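PDB 4XCV: NADP-dependent 2-hydroxyacid dehydrogenase from Rhizobium etli, which probably interconverts 2-hydroxyacids and 2-oxoacids as a D-isomer-specific dehydrogenase, and binds NADPH as its cofactor. Local coordinates for residues A[70-73]-A[78-81]; A[50-55]-A[291-296]. All coordinates share one frame; numbering follows the deposited sequence.

Contact 1 (A[70-73]-A[78-81]); sequences IFSG and DHII
I80 drives its CD1 methyl against S72, meeting the backbone CA at 3.9 Å and CB almost as closely. Its CG1 lies anti to its own carbonyl carbon (chi1 -67°) and the chain runs on extended, which carries CD1 away from the helical turn to the end of the strand. The same methyl lies beside I70 more loosely, 4.3 Å from its CG2 branch. One residue earlier, H79 supplies the polar half of the contact. Its NE2 donates a hydrogen bond of 2.8 Å to S72 OG, and the hydroxyl oxygen sits at the ring edge only 3° out of the imidazole plane. The H79 ring is folded between its own backbone N and carbonyl carbon, while CB of I80 lies over one face, toward its rim. S72 OG is also within hydrogen-bonding distance of the carbonyl oxygens of G74 and G76, which must share its one proton, so this buried hydroxyl ties the strand end to the turn that follows. At the other nitrogen, H79 ND1 pairs with the backbone N of K55, so both ring nitrogens are held, which fixes the ring's rotation; the side chain of W54 meets it at about 50° between planes. The short, weakly bonded helix 78-81 thus packs on the end of strand 69-72, from which only a brief turn separates it, as part of a beta-alpha-beta unit completed by strand 91-92. On the strand's other side, F71 faces helix 292-305, while strands 50-54 and 91-92 flank 69-72 within the parallel sheet.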
loop_
_atom_site.group_PDB
_atom_site.type_symbol
_atom_site.label_atom_id
_atom_site.label_comp_id
_atom_site.label_asym_id
_atom_site.label_seq_id
_atom_site.Cartn_x
_atom_site.Cartn_y
_atom_site.Cartn_z
ATOM N N ILE A 70 14.393 33.193 9.984
ATOM C CA ILE A 70 13.421 33.044 8.913
ATOM C C ILE A 70 12.834 31.624 8.925
ATOM O O ILE A 70 13.597 30.642 8.979
ATOM C CB ILE A 70 14.062 33.323 7.527
ATOM C CG1 ILE A 70 14.422 34.803 7.415
ATOM C CG2 ILE A 70 13.179 32.879 6.376
ATOM C CD1 ILE A 70 15.438 35.077 6.352
ATOM N N PHE A 71 11.510 31.544 8.841
ATOM C CA PHE A 71 10.803 30.295 8.728
ATOM C C PHE A 71 10.229 30.170 7.353
ATOM O O PHE A 71 9.476 31.030 6.890
ATOM C CB PHE A 71 9.702 30.188 9.782
ATOM C CG PHE A 71 10.217 30.178 11.189
ATOM C CD1 PHE A 71 10.591 28.974 11.753
ATOM C CD2 PHE A 71 10.369 31.331 11.927
ATOM C CE1 PHE A 71 11.086 28.916 13.042
ATOM C CE2 PHE A 71 10.850 31.289 13.233
ATOM C CZ PHE A 71 11.199 30.071 13.792
ATOM N N SER A 72 10.601 29.100 6.651
ATOM C CA SER A 72 9.945 28.787 5.392
ATOM C C SER A 72 8.499 28.388 5.620
ATOM O O SER A 72 8.172 27.658 6.550
ATOM C CB SER A 72 10.689 27.637 4.690
ATOM O OG SER A 72 10.059 27.420 3.436
ATOM N N GLY A 73 7.610 28.869 4.755
ATOM C CA GLY A 73 6.231 28.442 4.762
ATOM C C GLY A 73 5.963 27.132 4.092
ATOM O O GLY A 73 4.839 26.624 4.094
ATOM N N ASP A 78 13.733 26.401 -2.013
ATOM C CA ASP A 78 14.083 26.970 -3.333
ATOM C C ASP A 78 13.425 28.339 -3.549
ATOM O O ASP A 78 13.979 29.208 -4.217
ATOM C CB ASP A 78 13.669 26.033 -4.489
ATOM C CG ASP A 78 13.989 26.617 -5.886
ATOM O OD1 ASP A 78 15.185 26.793 -6.224
ATOM O OD2 ASP A 78 13.054 26.906 -6.681
ATOM N N HIS A 79 12.234 28.524 -2.997
ATOM C CA HIS A 79 11.529 29.809 -3.108
ATOM C C HIS A 79 12.233 30.979 -2.397
ATOM O O HIS A 79 11.914 32.148 -2.672
ATOM C CB HIS A 79 10.092 29.641 -2.595
ATOM C CG HIS A 79 9.986 29.441 -1.113
ATOM N ND1 HIS A 79 9.705 30.481 -0.265
ATOM C CD2 HIS A 79 10.109 28.339 -0.330
ATOM C CE1 HIS A 79 9.658 30.031 0.983
ATOM N NE2 HIS A 79 9.905 28.733 0.970
ATOM N N ILE A 80 13.147 30.664 -1.467
ATOM C CA ILE A 80 13.846 31.652 -0.617
ATOM C C ILE A 80 15.339 31.723 -0.903
ATOM O O ILE A 80 15.934 32.798 -0.954
ATOM C CB ILE A 80 13.716 31.309 0.900
ATOM C CG1 ILE A 80 12.286 31.453 1.394
ATOM C CG2 ILE A 80 14.580 32.229 1.770
ATOM C CD1 ILE A 80 12.076 30.835 2.772
ATOM N N ILE A 81 15.947 30.561 -1.082
ATOM C CA ILE A 81 17.389 30.442 -1.048
ATOM C C ILE A 81 18.153 31.359 -2.026
ATOM O O ILE A 81 19.261 31.822 -1.728
ATOM C CB ILE A 81 17.778 28.949 -1.234
ATOM C CG1 ILE A 81 19.111 28.671 -0.569
ATOM C CG2 ILE A 81 17.748 28.536 -2.697
ATOM C CD1 ILE A 81 19.009 28.775 0.934
#

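Contact 2 (A[50-55]-A[291-296]); sequences YALLWK and NALFRH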
loop_
_atom_site.group_PDB
_atom_site.type_symbol
_atom_site.label_atom_id
_atom_site.label_comp_id
_atom_site.label_asym_id
_atom_site.label_seq_id
_atom_site.Cartn_x
_atom_site.Cartn_y
_atom_site.Cartn_z
ATOM N N TYR A 50 11.056 37.474 13.943
ATOM C CA TYR A 50 10.810 36.233 13.206
ATOM C C TYR A 50 9.954 36.540 12.001
ATOM O O TYR A 50 8.968 37.307 12.107
ATOM C CB TYR A 50 10.093 35.215 14.094
ATOM C CG TYR A 50 10.714 35.044 15.454
ATOM C CD1 TYR A 50 12.025 34.591 15.588
ATOM C CD2 TYR A 50 10.011 35.332 16.594
ATOM C CE1 TYR A 50 12.601 34.434 16.838
ATOM C CE2 TYR A 50 10.569 35.159 17.847
ATOM C CZ TYR A 50 11.870 34.730 17.976
ATOM O OH TYR A 50 12.433 34.541 19.228
ATOM N N ALA A 51 10.276 35.925 10.863
ATOM C CA ALA A 51 9.493 36.071 9.642
ATOM C C ALA A 51 9.175 34.694 9.099
ATOM O O ALA A 51 10.092 33.866 8.918
ATOM C CB ALA A 51 10.229 36.875 8.619
ATOM N N LEU A 52 7.922 34.476 8.754
ATOM C CA LEU A 52 7.396 33.268 8.112
ATOM C C LEU A 52 7.091 33.657 6.673
ATOM O O LEU A 52 6.206 34.498 6.423
ATOM C CB LEU A 52 6.142 32.811 8.852
ATOM C CG LEU A 52 5.353 31.680 8.242
ATOM C CD1 LEU A 52 6.219 30.458 7.974
ATOM C CD2 LEU A 52 4.173 31.366 9.138
ATOM N N LEU A 53 7.843 33.073 5.731
ATOM C CA LEU A 53 7.893 33.528 4.359
ATOM C C LEU A 53 7.652 32.414 3.359
ATOM O O LEU A 53 8.207 31.305 3.466
ATOM C CB LEU A 53 9.295 34.136 4.131
ATOM C CG LEU A 53 9.752 35.273 5.073
ATOM C CD1 LEU A 53 11.118 35.798 4.619
ATOM C CD2 LEU A 53 8.753 36.402 5.125
ATOM N N TRP A 54 6.831 32.705 2.366
ATOM C CA TRP A 54 6.668 31.820 1.215
ATOM C C TRP A 54 6.511 32.724 0.012
ATOM O O TRP A 54 5.513 33.462 -0.110
ATOM C CB TRP A 54 5.498 30.842 1.353
ATOM C CG TRP A 54 5.558 29.720 0.325
ATOM C CD1 TRP A 54 6.437 28.660 0.323
ATOM C CD2 TRP A 54 4.722 29.540 -0.834
ATOM N NE1 TRP A 54 6.194 27.847 -0.744
ATOM C CE2 TRP A 54 5.160 28.359 -1.483
ATOM C CE3 TRP A 54 3.653 30.255 -1.388
ATOM C CZ2 TRP A 54 4.551 27.871 -2.645
ATOM C CZ3 TRP A 54 3.047 29.764 -2.557
ATOM C CH2 TRP A 54 3.502 28.587 -3.170
ATOM N N LYS A 55 7.531 32.684 -0.841
ATOM C CA LYS A 55 7.615 33.569 -2.010
ATOM C C LYS A 55 7.496 35.031 -1.537
ATOM O O LYS A 55 6.597 35.764 -1.991
ATOM C CB LYS A 55 6.542 33.223 -3.047
ATOM C CG LYS A 55 6.651 31.796 -3.606
ATOM C CD LYS A 55 5.851 31.614 -4.889
ATOM N N ASN A 291 -3.064 24.601 9.999
ATOM C CA ASN A 291 -2.503 25.013 11.284
ATOM C C ASN A 291 -1.148 24.438 11.586
ATOM O O ASN A 291 -0.456 24.936 12.477
ATOM C CB ASN A 291 -3.400 24.575 12.419
ATOM C CG ASN A 291 -4.685 25.342 12.455
ATOM O OD1 ASN A 291 -4.722 26.414 13.000
ATOM N ND2 ASN A 291 -5.745 24.791 11.895
ATOM N N ALA A 292 -0.790 23.343 10.912
ATOM C CA ALA A 292 0.419 22.656 11.217
ATOM C C ALA A 292 1.661 23.524 11.041
ATOM O O ALA A 292 2.594 23.477 11.851
ATOM C CB ALA A 292 0.571 21.399 10.338
ATOM N N LEU A 293 1.694 24.362 10.005
ATOM C CA LEU A 293 2.828 25.291 9.798
ATOM C C LEU A 293 3.019 26.211 11.022
ATOM O O LEU A 293 4.106 26.445 11.482
ATOM C CB LEU A 293 2.605 26.160 8.519
ATOM C CG LEU A 293 3.582 27.282 8.232
ATOM C CD1 LEU A 293 5.002 26.749 8.080
ATOM C CD2 LEU A 293 3.094 28.003 6.977
ATOM N N PHE A 294 1.902 26.754 11.513
ATOM C CA PHE A 294 1.946 27.710 12.599
ATOM C C PHE A 294 2.305 27.029 13.893
ATOM O O PHE A 294 3.087 27.565 14.646
ATOM C CB PHE A 294 0.610 28.477 12.652
ATOM C CG PHE A 294 0.410 29.269 11.428
ATOM C CD1 PHE A 294 0.970 30.514 11.343
ATOM C CD2 PHE A 294 -0.171 28.723 10.293
ATOM C CE1 PHE A 294 0.915 31.237 10.190
ATOM C CE2 PHE A 294 -0.222 29.447 9.123
ATOM C CZ PHE A 294 0.316 30.723 9.101
ATOM N N ARG A 295 1.797 25.831 14.144
ATOM C CA ARG A 295 2.248 25.105 15.314
ATOM C C ARG A 295 3.756 24.828 15.299
ATOM O O ARG A 295 4.443 24.940 16.322
ATOM C CB ARG A 295 1.500 23.774 15.450
ATOM C CG ARG A 295 0.016 23.872 15.672
ATOM C CD ARG A 295 -0.380 24.681 16.890
ATOM N NE ARG A 295 -0.478 26.116 16.589
ATOM C CZ ARG A 295 -1.458 26.712 15.925
ATOM N NH1 ARG A 295 -1.423 28.043 15.750
ATOM N NH2 ARG A 295 -2.505 26.015 15.453
ATOM N N HIS A 296 4.264 24.501 14.117
ATOM C CA HIS A 296 5.717 24.263 13.944
ATOM C C HIS A 296 6.548 25.513 14.252
ATOM O O HIS A 296 7.557 25.469 14.968
ATOM C CB HIS A 296 5.930 23.758 12.491
ATOM C CG HIS A 296 7.269 24.071 11.910
ATOM N ND1 HIS A 296 8.399 23.341 12.169
ATOM C CD2 HIS A 296 7.638 25.049 11.046
ATOM C CE1 HIS A 296 9.411 23.846 11.483
ATOM N NE2 HIS A 296 8.977 24.900 10.814
#
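Strand 50-54 and the first turn of helix 292-305 approach most closely at L52 and F294, whose CA atoms are 9.0 Å apart, a separation bridged between residues 50-55 and 291-296 by side chains alone. L52 does all the touching from 50-55. Its CD1 serves mainly L293, which it meets tip to tip, 3.9 Å from the CD1 methyl of that residue. The other methyl, CD2, presses on the outer part of the F294 ring, 3.4 Å from CE1, where the two side chains cross at about a right angle, though L52 CD2 also comes within 4.1 Å of L293 CD2. Both leucines hold CG anti to the backbone N (chi1 173° in each), an extended setting that lets their branched ends meet between strand and helix. Were L52 cut back to an alanine, the L293 methyls and the CE1 side of the F294 ring would probably lose their strand partner, leaving a gap in the buried layer. I12 of strand 8-12 adjoins both L52 and F294, and F71 lies against L52 from strand 69-72. V22 and L23 of helix 16-23 also touch F294. The arrangement is apolar helix-on-sheet packing in an open parallel alpha/beta domain, consistent with the two-domain fold of D-2-hydroxyacid dehydrogenases, whose C-terminal helix returns from the cofactor-binding domain to cover the sheet of the other.

Contacts 1 and 2 lie about 10 Å apart, centre to centre, and meet through neighbouring strands of one parallel sheet. Two probable backbone hydrogen bonds join them, F71 N to A51 O at 2.7 Å and G73 N to L53 O at 2.8 Å. The L52 CD1 methyl also packs 3.5 Å from the backbone carbonyl F71 O. I70 turns to I80 while the next residue, F71, turns to helix 292-305, so helices 78-81 and 292-305 lie on opposite faces of the sheet. From bound NADPH the side chain of H79 in contact 1 is about 9 Å away, and that of L293 in contact 2 about 12 Å.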